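Side-chain contacts in cystalysin (Treponema denticola, PDB 1C7N), which belongs to the class I and II aminotransferase family of pyridoxal-5'-phosphate-dependent proteins and carries pyridoxal-5'-phosphate in a pocket of its chain: residues Thr120-Tyr123 with Tyr124-Met128; Tyr149-Phe153 with Gln154-Lys158; Pro320-Glu323 with Gly324-Leu327. All blocks are in the same frame, centred on the assembly; numbering follows the deposited sequence.

Contact 1 of 3, residues Thr120-Tyr123 with Tyr124-Met128. With PLP (pyridoxal-5'-phosphate), chain I.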
ATOM      1  N   THR A 120      10.697 -13.915  22.413  1.00 17.54           N
ATOM      2  CA  THR A 120      10.657 -15.082  21.538  1.00 17.51           C
ATOM      3  C   THR A 120      10.291 -16.409  22.208  1.00 17.12           C
ATOM      4  O   THR A 120      10.394 -16.548  23.423  1.00 17.53           O
ATOM      5  CB  THR A 120      12.022 -15.260  20.867  1.00 18.23           C
ATOM      6  OG1 THR A 120      13.003 -15.527  21.874  1.00 18.26           O
ATOM      7  CG2 THR A 120      12.423 -13.984  20.124  1.00 18.53           C
ATOM      8  N   PRO A 121       9.857 -17.408  21.413  1.00 16.06           N
ATOM      9  CA  PRO A 121       9.689 -17.335  19.955  1.00 15.19           C
ATOM     10  C   PRO A 121       8.556 -16.382  19.608  1.00 14.93           C
ATOM     11  O   PRO A 121       7.729 -16.065  20.462  1.00 15.38           O
ATOM     12  CB  PRO A 121       9.380 -18.780  19.575  1.00 15.36           C
ATOM     13  CG  PRO A 121       8.640 -19.281  20.781  1.00 15.32           C
ATOM     14  CD  PRO A 121       9.499 -18.747  21.907  1.00 16.13           C
ATOM     15  N   VAL A 122       8.499 -15.930  18.358  1.00 14.99           N
ATOM     16  CA  VAL A 122       7.457 -14.984  17.978  1.00 13.69           C
ATOM     17  C   VAL A 122       7.343 -14.771  16.469  1.00 13.19           C
ATOM     18  O   VAL A 122       8.261 -15.104  15.712  1.00 12.86           O
ATOM     19  CB  VAL A 122       7.725 -13.614  18.658  1.00 13.18           C
ATOM     20  CG1 VAL A 122       8.953 -12.963  18.043  1.00 12.77           C
ATOM     21  CG2 VAL A 122       6.510 -12.711  18.554  1.00 12.97           C
ATOM     22  N   TYR A 123       6.200 -14.220  16.056  1.00 12.83           N
ATOM     23  CA  TYR A 123       5.894 -13.887  14.659  1.00 13.85           C
ATOM     24  C   TYR A 123       7.207 -13.503  13.961  1.00 14.44           C
ATOM     25  O   TYR A 123       7.793 -12.468  14.262  1.00 14.53           O
ATOM     26  CB  TYR A 123       4.907 -12.719  14.670  1.00 14.28           C
ATOM     27  CG  TYR A 123       4.492 -12.172  13.329  1.00 15.74           C
ATOM     28  CD1 TYR A 123       3.799 -12.956  12.412  1.00 17.07           C
ATOM     29  CD2 TYR A 123       4.744 -10.842  13.005  1.00 17.27           C
ATOM     30  CE1 TYR A 123       3.360 -12.421  11.201  1.00 18.27           C
ATOM     31  CE2 TYR A 123       4.313 -10.298  11.805  1.00 17.43           C
ATOM     32  CZ  TYR A 123       3.621 -11.085  10.908  1.00 17.98           C
ATOM     33  OH  TYR A 123       3.188 -10.526   9.728  1.00 17.89           O
ATOM     34  N   TYR A 124       7.656 -14.338  13.025  1.00 15.54           N
ATOM     35  CA  TYR A 124       8.939 -14.132  12.347  1.00 16.47           C
ATOM     36  C   TYR A 124       9.266 -12.792  11.675  1.00 16.13           C
ATOM     37  O   TYR A 124      10.423 -12.386  11.664  1.00 15.71           O
ATOM     38  CB  TYR A 124       9.211 -15.297  11.377  1.00 17.46           C
ATOM     39  CG  TYR A 124       8.193 -15.503  10.280  1.00 20.19           C
ATOM     40  CD1 TYR A 124       8.310 -14.839   9.056  1.00 19.14           C
ATOM     41  CD2 TYR A 124       7.116 -16.373  10.461  1.00 19.88           C
ATOM     42  CE1 TYR A 124       7.379 -15.040   8.040  1.00 19.81           C
ATOM     43  CE2 TYR A 124       6.182 -16.579   9.455  1.00 20.37           C
ATOM     44  CZ  TYR A 124       6.319 -15.911   8.248  1.00 20.62           C
ATOM     45  OH  TYR A 124       5.398 -16.132   7.247  1.00 21.01           O
ATOM     46  N   PRO A 125       8.271 -12.085  11.114  1.00 16.83           N
ATOM     47  CA  PRO A 125       8.620 -10.802  10.488  1.00 17.07           C
ATOM     48  C   PRO A 125       9.282  -9.826  11.466  1.00 17.83           C
ATOM     49  O   PRO A 125       9.915  -8.852  11.047  1.00 17.90           O
ATOM     50  CB  PRO A 125       7.276 -10.294   9.980  1.00 17.10           C
ATOM     51  CG  PRO A 125       6.586 -11.562   9.603  1.00 16.68           C
ATOM     52  CD  PRO A 125       6.885 -12.462  10.784  1.00 16.29           C
ATOM     53  N   PHE A 126       9.124 -10.075  12.765  1.00 17.40           N
ATOM     54  CA  PHE A 126       9.743  -9.217  13.774  1.00 18.07           C
ATOM     55  C   PHE A 126      11.256  -9.290  13.610  1.00 18.85           C
ATOM     56  O   PHE A 126      11.940  -8.268  13.624  1.00 18.07           O
ATOM     57  CB  PHE A 126       9.382  -9.671  15.194  1.00 18.52           C
ATOM     58  CG  PHE A 126       8.081  -9.112  15.709  1.00 18.35           C
ATOM     59  CD1 PHE A 126       7.720  -9.296  17.041  1.00 17.76           C
ATOM     60  CD2 PHE A 126       7.221  -8.407  14.873  1.00 18.19           C
ATOM     61  CE1 PHE A 126       6.524  -8.787  17.535  1.00 18.28           C
ATOM     62  CE2 PHE A 126       6.020  -7.894  15.357  1.00 18.27           C
ATOM     63  CZ  PHE A 126       5.672  -8.085  16.691  1.00 17.43           C
ATOM     64  N   PHE A 127      11.770 -10.507  13.465  1.00 19.79           N
ATOM     65  CA  PHE A 127      13.204 -10.711  13.295  1.00 21.82           C
ATOM     66  C   PHE A 127      13.692  -9.957  12.065  1.00 21.99           C
ATOM     67  O   PHE A 127      14.704  -9.260  12.103  1.00 22.60           O
ATOM     68  CB  PHE A 127      13.524 -12.201  13.114  1.00 21.63           C
ATOM     69  CG  PHE A 127      13.230 -13.045  14.322  1.00 22.55           C
ATOM     70  CD1 PHE A 127      11.918 -13.313  14.701  1.00 22.87           C
ATOM     71  CD2 PHE A 127      14.267 -13.593  15.068  1.00 22.53           C
ATOM     72  CE1 PHE A 127      11.642 -14.119  15.805  1.00 23.01           C
ATOM     73  CE2 PHE A 127      14.005 -14.399  16.175  1.00 23.36           C
ATOM     74  CZ  PHE A 127      12.688 -14.664  16.544  1.00 22.61           C
ATOM     75  N   MET A 128      12.955 -10.115  10.973  1.00 23.18           N
ATOM     76  CA  MET A 128      13.292  -9.485   9.706  1.00 24.07           C
ATOM     77  C   MET A 128      13.342  -7.961   9.787  1.00 23.54           C
ATOM     78  O   MET A 128      14.298  -7.342   9.320  1.00 23.45           O
ATOM     79  CB  MET A 128      12.283  -9.921   8.639  1.00 26.80           C
ATOM     80  CG  MET A 128      12.192 -11.435   8.460  1.00 29.57           C
ATOM     81  SD  MET A 128      10.790 -11.946   7.442  1.00 33.83           S
ATOM     82  CE  MET A 128      11.250 -11.248   5.858  1.00 32.87           C
TER
HETATM   83  N1  PLP I 400       1.684  -8.852  13.331  1.00 18.15           N
HETATM   84  C2  PLP I 400       1.416 -10.166  13.761  1.00 18.53           C
HETATM   85  C2A PLP I 400       1.878 -10.488  15.170  1.00 17.94           C
HETATM   86  C3  PLP I 400       0.647 -11.006  12.838  1.00 19.11           C
HETATM   87  O3  PLP I 400       0.526 -12.268  13.254  1.00 20.43           O
HETATM   88  C4  PLP I 400       0.180 -10.460  11.619  1.00 20.03           C
HETATM   89  C4A PLP I 400      -0.672 -11.232  10.715  1.00 19.47           C
HETATM   90  C5  PLP I 400       0.508  -9.033  11.305  1.00 20.72           C
HETATM   91  C6  PLP I 400       1.268  -8.281  12.153  1.00 18.41           C
HETATM   92  C5A PLP I 400      -0.313  -8.393  10.189  1.00 23.70           C
HETATM   93  O4P PLP I 400       0.257  -7.800   9.091  1.00 28.26           O
HETATM   94  P   PLP I 400      -0.841  -7.099   8.117  1.00 28.09           P
HETATM   95  O1P PLP I 400      -0.064  -6.871   6.902  1.00 32.15           O
HETATM   96  O2P PLP I 400      -1.287  -5.802   8.768  1.00 29.74           O
HETATM   97  O3P PLP I 400      -1.978  -7.998   7.889  1.00 29.26           O

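Contact 2 of 3, residues Tyr149-Phe153 with Gln154-Lys158. Unlike the reference sequence in segment 154-158: Gln154 (reference Glu).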
ATOM      1  N   TYR A 149       3.340 -20.379  28.575  1.00 19.11           N
ATOM      2  CA  TYR A 149       4.392 -19.391  28.369  1.00 18.27           C
ATOM      3  C   TYR A 149       4.274 -18.134  29.227  1.00 17.71           C
ATOM      4  O   TYR A 149       3.206 -17.535  29.329  1.00 16.96           O
ATOM      5  CB  TYR A 149       4.444 -18.988  26.889  1.00 16.60           C
ATOM      6  CG  TYR A 149       5.030 -20.050  25.991  1.00 16.17           C
ATOM      7  CD1 TYR A 149       4.247 -21.097  25.498  1.00 15.12           C
ATOM      8  CD2 TYR A 149       6.384 -20.026  25.655  1.00 14.88           C
ATOM      9  CE1 TYR A 149       4.802 -22.092  24.690  1.00 15.06           C
ATOM     10  CE2 TYR A 149       6.948 -21.014  24.855  1.00 14.73           C
ATOM     11  CZ  TYR A 149       6.155 -22.041  24.375  1.00 14.04           C
ATOM     12  OH  TYR A 149       6.722 -23.006  23.582  1.00 15.50           O
ATOM     13  N   THR A 150       5.392 -17.736  29.829  1.00 17.72           N
ATOM     14  CA  THR A 150       5.447 -16.551  30.681  1.00 17.55           C
ATOM     15  C   THR A 150       6.694 -15.714  30.390  1.00 17.81           C
ATOM     16  O   THR A 150       7.656 -16.199  29.793  1.00 18.24           O
ATOM     17  CB  THR A 150       5.447 -16.942  32.176  1.00 17.07           C
ATOM     18  OG1 THR A 150       6.476 -17.916  32.412  1.00 16.57           O
ATOM     19  CG2 THR A 150       4.092 -17.516  32.577  1.00 16.66           C
ATOM     20  N   ILE A 151       6.668 -14.461  30.831  1.00 19.06           N
ATOM     21  CA  ILE A 151       7.764 -13.516  30.621  1.00 19.55           C
ATOM     22  C   ILE A 151       8.927 -13.688  31.599  1.00 19.49           C
ATOM     23  O   ILE A 151       8.716 -13.913  32.787  1.00 20.32           O
ATOM     24  CB  ILE A 151       7.255 -12.063  30.754  1.00 20.44           C
ATOM     25  CG1 ILE A 151       6.106 -11.815  29.771  1.00 21.90           C
ATOM     26  CG2 ILE A 151       8.391 -11.086  30.523  1.00 19.61           C
ATOM     27  CD1 ILE A 151       6.497 -11.919  28.325  1.00 22.91           C
ATOM     28  N   ASP A 152      10.152 -13.590  31.095  1.00 20.28           N
ATOM     29  CA  ASP A 152      11.335 -13.688  31.950  1.00 21.41           C
ATOM     30  C   ASP A 152      11.630 -12.249  32.371  1.00 21.82           C
ATOM     31  O   ASP A 152      12.428 -11.561  31.736  1.00 20.39           O
ATOM     32  CB  ASP A 152      12.532 -14.243  31.178  1.00 21.80           C
ATOM     33  CG  ASP A 152      13.745 -14.466  32.066  1.00 22.48           C
ATOM     34  OD1 ASP A 152      13.840 -13.799  33.122  1.00 22.61           O
ATOM     35  OD2 ASP A 152      14.610 -15.294  31.702  1.00 22.55           O
ATOM     36  N   PHE A 153      10.981 -11.796  33.437  1.00 23.32           N
ATOM     37  CA  PHE A 153      11.153 -10.421  33.898  1.00 25.45           C
ATOM     38  C   PHE A 153      12.561 -10.035  34.340  1.00 25.92           C
ATOM     39  O   PHE A 153      13.011  -8.922  34.058  1.00 26.36           O
ATOM     40  CB  PHE A 153      10.144 -10.119  35.006  1.00 25.89           C
ATOM     41  CG  PHE A 153       8.713 -10.251  34.565  1.00 26.35           C
ATOM     42  CD1 PHE A 153       7.952 -11.355  34.937  1.00 25.74           C
ATOM     43  CD2 PHE A 153       8.129  -9.276  33.759  1.00 26.65           C
ATOM     44  CE1 PHE A 153       6.630 -11.488  34.514  1.00 26.68           C
ATOM     45  CE2 PHE A 153       6.807  -9.399  33.329  1.00 26.13           C
ATOM     46  CZ  PHE A 153       6.056 -10.509  33.708  1.00 25.89           C
ATOM     47  N   GLN A 154      13.259 -10.934  35.023  1.00 26.76           N
ATOM     48  CA  GLN A 154      14.615 -10.636  35.468  1.00 27.97           C
ATOM     49  C   GLN A 154      15.492 -10.314  34.260  1.00 27.09           C
ATOM     50  O   GLN A 154      16.206  -9.310  34.245  1.00 26.43           O
ATOM     51  CB  GLN A 154      15.213 -11.821  36.227  1.00 30.51           C
ATOM     52  CG  GLN A 154      14.400 -12.281  37.425  1.00 35.14           C
ATOM     53  CD  GLN A 154      15.136 -13.320  38.252  1.00 37.79           C
ATOM     54  OE1 GLN A 154      15.640 -14.311  37.718  1.00 39.39           O
ATOM     55  NE2 GLN A 154      15.199 -13.100  39.562  1.00 38.97           N
ATOM     56  N   LYS A 155      15.435 -11.174  33.247  1.00 26.39           N
ATOM     57  CA  LYS A 155      16.223 -10.973  32.037  1.00 25.46           C
ATOM     58  C   LYS A 155      15.766  -9.723  31.292  1.00 25.18           C
ATOM     59  O   LYS A 155      16.589  -8.962  30.781  1.00 24.83           O
ATOM     60  CB  LYS A 155      16.106 -12.189  31.112  1.00 25.40           C
ATOM     61  CG  LYS A 155      16.841 -12.017  29.789  1.00 26.04           C
ATOM     62  CD  LYS A 155      16.671 -13.219  28.866  1.00 25.05           C
ATOM     63  CE  LYS A 155      17.419 -14.445  29.379  1.00 23.58           C
ATOM     64  NZ  LYS A 155      17.400 -15.553  28.378  1.00 21.04           N
ATOM     65  N   LEU A 156      14.455  -9.509  31.234  1.00 25.08           N
ATOM     66  CA  LEU A 156      13.921  -8.343  30.538  1.00 24.63           C
ATOM     67  C   LEU A 156      14.386  -7.042  31.186  1.00 25.26           C
ATOM     68  O   LEU A 156      14.747  -6.094  30.487  1.00 24.86           O
ATOM     69  CB  LEU A 156      12.391  -8.387  30.499  1.00 22.97           C
ATOM     70  CG  LEU A 156      11.700  -7.208  29.798  1.00 23.41           C
ATOM     71  CD1 LEU A 156      12.184  -7.101  28.353  1.00 23.23           C
ATOM     72  CD2 LEU A 156      10.192  -7.397  29.841  1.00 22.67           C
ATOM     73  N   GLU A 157      14.382  -6.990  32.516  1.00 26.15           N
ATOM     74  CA  GLU A 157      14.815  -5.778  33.203  1.00 27.38           C
ATOM     75  C   GLU A 157      16.297  -5.552  32.932  1.00 26.87           C
ATOM     76  O   GLU A 157      16.746  -4.416  32.776  1.00 27.09           O
ATOM     77  CB  GLU A 157      14.578  -5.873  34.713  1.00 29.05           C
ATOM     78  CG  GLU A 157      14.743  -4.525  35.415  1.00 32.14           C
ATOM     79  CD  GLU A 157      14.540  -4.594  36.916  1.00 34.24           C
ATOM     80  OE1 GLU A 157      13.504  -5.136  37.357  1.00 35.42           O
ATOM     81  OE2 GLU A 157      15.413  -4.092  37.656  1.00 35.52           O
ATOM     82  N   LYS A 158      17.052  -6.643  32.875  1.00 26.41           N
ATOM     83  CA  LYS A 158      18.478  -6.562  32.608  1.00 26.27           C
ATOM     84  C   LYS A 158      18.713  -5.939  31.236  1.00 26.06           C
ATOM     85  O   LYS A 158      19.512  -5.017  31.093  1.00 25.26           O
ATOM     86  CB  LYS A 158      19.107  -7.954  32.654  1.00 26.87           C
ATOM     87  CG  LYS A 158      20.597  -7.961  32.371  1.00 28.32           C
ATOM     88  CD  LYS A 158      21.161  -9.362  32.481  1.00 30.72           C
ATOM     89  CE  LYS A 158      22.638  -9.395  32.127  1.00 32.58           C
ATOM     90  NZ  LYS A 158      23.180 -10.783  32.201  1.00 33.34           N
TER
HETATM   91  O   HOH W   1      14.491 -16.337  28.958  1.00 16.51           O

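Contact 3 of 3, residues Pro320-Glu323 with Gly324-Leu327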
ATOM      1  N   PRO A 320      -2.696 -27.590  23.756  1.00 14.62           N
ATOM      2  CA  PRO A 320      -3.405 -26.824  24.787  1.00 14.36           C
ATOM      3  C   PRO A 320      -4.290 -25.737  24.184  1.00 13.99           C
ATOM      4  O   PRO A 320      -4.003 -25.218  23.102  1.00 12.95           O
ATOM      5  CB  PRO A 320      -2.269 -26.219  25.615  1.00 15.86           C
ATOM      6  CG  PRO A 320      -1.100 -27.129  25.348  1.00 18.24           C
ATOM      7  CD  PRO A 320      -1.240 -27.428  23.893  1.00 15.43           C
ATOM      8  N   LEU A 321      -5.359 -25.384  24.885  1.00 13.04           N
ATOM      9  CA  LEU A 321      -6.237 -24.327  24.400  1.00 13.40           C
ATOM     10  C   LEU A 321      -5.443 -23.028  24.436  1.00 13.18           C
ATOM     11  O   LEU A 321      -4.511 -22.886  25.224  1.00 13.63           O
ATOM     12  CB  LEU A 321      -7.478 -24.203  25.293  1.00 13.22           C
ATOM     13  CG  LEU A 321      -8.352 -25.453  25.430  1.00 13.55           C
ATOM     14  CD1 LEU A 321      -9.622 -25.089  26.190  1.00 15.06           C
ATOM     15  CD2 LEU A 321      -8.702 -26.013  24.053  1.00 13.91           C
ATOM     16  N   ILE A 322      -5.801 -22.081  23.578  1.00 12.97           N
ATOM     17  CA  ILE A 322      -5.115 -20.796  23.538  1.00 12.62           C
ATOM     18  C   ILE A 322      -6.015 -19.721  24.138  1.00 12.54           C
ATOM     19  O   ILE A 322      -7.212 -19.935  24.314  1.00 12.19           O
ATOM     20  CB  ILE A 322      -4.762 -20.412  22.095  1.00 13.05           C
ATOM     21  CG1 ILE A 322      -6.028 -20.438  21.235  1.00 11.45           C
ATOM     22  CG2 ILE A 322      -3.701 -21.372  21.544  1.00 13.12           C
ATOM     23  CD1 ILE A 322      -5.790 -20.078  19.787  1.00 11.28           C
ATOM     24  N   GLU A 323      -5.438 -18.567  24.447  1.00 13.27           N
ATOM     25  CA  GLU A 323      -6.199 -17.471  25.036  1.00 14.01           C
ATOM     26  C   GLU A 323      -6.648 -16.462  23.973  1.00 13.63           C
ATOM     27  O   GLU A 323      -7.702 -15.829  24.107  1.00 14.11           O
ATOM     28  CB  GLU A 323      -5.349 -16.767  26.099  1.00 14.17           C
ATOM     29  CG  GLU A 323      -4.603 -17.729  27.022  1.00 16.15           C
ATOM     30  CD  GLU A 323      -3.844 -17.023  28.137  1.00 17.45           C
ATOM     31  OE1 GLU A 323      -3.320 -15.912  27.902  1.00 17.01           O
ATOM     32  OE2 GLU A 323      -3.759 -17.590  29.247  1.00 18.19           O
ATOM     33  N   GLY A 324      -5.850 -16.329  22.917  1.00 13.66           N
ATOM     34  CA  GLY A 324      -6.153 -15.395  21.843  1.00 14.35           C
ATOM     35  C   GLY A 324      -5.581 -15.831  20.508  1.00 13.51           C
ATOM     36  O   GLY A 324      -4.782 -16.765  20.452  1.00 14.14           O
ATOM     37  N   THR A 325      -5.964 -15.121  19.447  1.00 14.21           N
ATOM     38  CA  THR A 325      -5.572 -15.418  18.065  1.00 12.87           C
ATOM     39  C   THR A 325      -6.300 -16.711  17.693  1.00 13.04           C
ATOM     40  O   THR A 325      -6.887 -17.365  18.561  1.00 13.75           O
ATOM     41  CB  THR A 325      -4.040 -15.692  17.883  1.00 13.33           C
ATOM     42  OG1 THR A 325      -3.742 -17.029  18.309  1.00 12.30           O
ATOM     43  CG2 THR A 325      -3.187 -14.690  18.663  1.00 11.29           C
ATOM     44  N   TYR A 326      -6.280 -17.073  16.411  1.00 11.75           N
ATOM     45  CA  TYR A 326      -6.889 -18.328  15.978  1.00 10.92           C
ATOM     46  C   TYR A 326      -5.778 -19.298  15.567  1.00  9.83           C
ATOM     47  O   TYR A 326      -6.002 -20.231  14.800  1.00  9.35           O
ATOM     48  CB  TYR A 326      -7.875 -18.125  14.816  1.00 10.26           C
ATOM     49  CG  TYR A 326      -7.361 -17.396  13.581  1.00  9.48           C
ATOM     50  CD1 TYR A 326      -7.853 -16.133  13.254  1.00 10.07           C
ATOM     51  CD2 TYR A 326      -6.435 -17.984  12.716  1.00  7.84           C
ATOM     52  CE1 TYR A 326      -7.445 -15.470  12.099  1.00  8.64           C
ATOM     53  CE2 TYR A 326      -6.012 -17.326  11.551  1.00  8.04           C
ATOM     54  CZ  TYR A 326      -6.526 -16.065  11.253  1.00  9.56           C
ATOM     55  OH  TYR A 326      -6.117 -15.390  10.127  1.00  8.35           O
ATOM     56  N   LEU A 327      -4.586 -19.071  16.117  1.00  9.77           N
ATOM     57  CA  LEU A 327      -3.403 -19.885  15.830  1.00  9.70           C
ATOM     58  C   LEU A 327      -3.002 -20.713  17.061  1.00 10.06           C
ATOM     59  O   LEU A 327      -2.532 -20.171  18.061  1.00 11.23           O
ATOM     60  CB  LEU A 327      -2.261 -18.959  15.404  1.00  9.38           C
ATOM     61  CG  LEU A 327      -2.618 -18.006  14.249  1.00 10.42           C
ATOM     62  CD1 LEU A 327      -1.566 -16.915  14.101  1.00 11.34           C
ATOM     63  CD2 LEU A 327      -2.731 -18.805  12.960  1.00 11.36           C
TER

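Contact 1 of 3, residues Thr120-Tyr123 with Tyr124-Met128
Thr120 meets the coming helix through its methyl group: CG2 lies 3.7 Å from CZ of Phe127, the two side chains crossing at about a right angle. Its hydroxyl is turned to other work, a hydrogen bond from OG1 to the carboxylate of Glu141. After the cis peptide bond before Pro121, Val122 divides its two methyls between two rings. CG1 rests 3.7 Å from CE1 of Phe127, while CG2, anti to the backbone N, reaches CD1 of Phe126 at 3.9 Å. The carbonyl oxygen of Val122 comes to the edge of the Phe127 ring, near its plane, 3.5 Å from CE1.

Tyr123 carries most of the contact. With CG anti to the backbone N (chi1 178°), its ring is layered between Pro125 and pyridoxal-5'-phosphate: the proline ring covers one face in a CH-pi arrangement, and pyridoxal-5'-phosphate lies over the opposite face, its N1 3.4 Å from CE2 of Tyr123. The ring edge near CD2 points toward the face of Phe126 in an offset edge-to-face pair, with planes at 86° and centroids 5.8 Å apart. Tyr123 O also accepts from Phe126 N at 3.1 Å, a bond that ties the loop to the helical segment. Flanked on both faces and at one edge, the tyrosine ring has little room to tilt. An aromatic side chain lying over the pyridine ring is familiar in pyridoxal-5'-phosphate sites of the aminotransferase fold, and here the loop between strand 115-118 and helix 125-131 supplies it.

Contact 2 of 3, residues Tyr149-Phe153 with Gln154-Lys158
Asp152 reaches forward over the first turn of the helix and takes the backbone N-H of Lys155 on its OD1, at 3.1 Å and nearly straight (168°). The trans first torsion (chi1 -175°) sets the carboxylate beside its own carbonyl carbon, facing the turn; the N-H arrives from above the carboxylate plane. This is an N-cap, and the same residue also gives its carbonyl oxygen to Leu156 N at 2.9 Å. One residue on, Phe153 O accepts from Glu157 N at 2.8 Å.

Lys155 leaves the backbone extended and then bends at chi3 (-70°), which takes its tail across the aspartate, CE passing near OD2. CB packs 3.4 Å from Asp152 CG, yet NZ stops 4.3 Å short of OD2; a water bridges them, donating to Asp152 OD2 at 2.9 Å and accepting from Lys155 NZ. On the buried side CG2 of Ile151 makes a loose apolar contact with CD2 of Leu156, and CB of Ile151 sits over the rim of one face of the Phe153 ring. The contact joins strand 148-150 to helix 153-160: Phe153 and Glu157 lie against helix 183-195, and Asp152 touches Leu143 on strand 143-145.

Contact 3 of 3, residues Pro320-Glu323 with Gly324-Leu327
Ile322 lays its CD1 methyl over the backbone of the turn that follows, 3.2 Å from Thr325 O and 3.5 Å from Gly324 O. The chain that it meets contains an ST turn, in which Thr325 OG1 accepts from the backbone N of Leu327, and the whole stretch leads from helix 289-313 into strand 327-331. The isoleucine reaches the turn because CG1 stands between the backbone N and the carbonyl carbon (chi1 55°) and the branch then runs straight out, carrying CD1 across the bend. Its other branch, CG2, also reaches Leu327 O, at 3.9 Å. The contact is therefore a methyl-bearing side chain set against peptide carbonyls, and no hydrogen bond joins the two halves. Thr325 O, buried here beneath CD1, has no polar partner anywhere in the model.

Glu323 turns the other way. Only its CB lies close to the following residue, and its carboxylate is engaged elsewhere: OE1 forms a salt bridge with Arg179 and accepts from Val180 N, while OE2 is hydrogen-bonded to Tyr148 OH. Those three partners fix both oxygens of a buried acid, and the nearby arginine would be expected to favour its charged form. Gly324, which follows, keeps the backbone extended, and Thr325 then takes a positive phi (70°), so the chain bends sharply beside the isoleucine. The side chain of Tyr326 leaves the backbone away from residues 320-323 and touches Ile299 of helix 289-313 and Asn371 of strand 367-371. Within the turn, Thr325 OG1 stands at 3.1 Å from Leu327 N, and the N-H points at it with an angle of 162°.

In the fold
Contact 3 is buried and contact 1 partly so, each centred about 11 Å from the centre of the chain; contact 2, about 22 Å out, has solvent-facing residues on its helix. Contacts 1 and 2 both lead from a strand into a helix, but the first relies on aromatic rings gathered at pyridoxal-5'-phosphate and the second on a carboxylate cap and a bridging water. Contact 3 instead leads into a strand, with an aliphatic branch against carbonyls. Arg179 connects two of them, bonding to Tyr149 O of contact 2 and to Glu323 of contact 3. Contacts 1 and 3 both approach pyridoxal-5'-phosphate, which lies over a face of Tyr123 and about 5 Å from the Leu327 side chain.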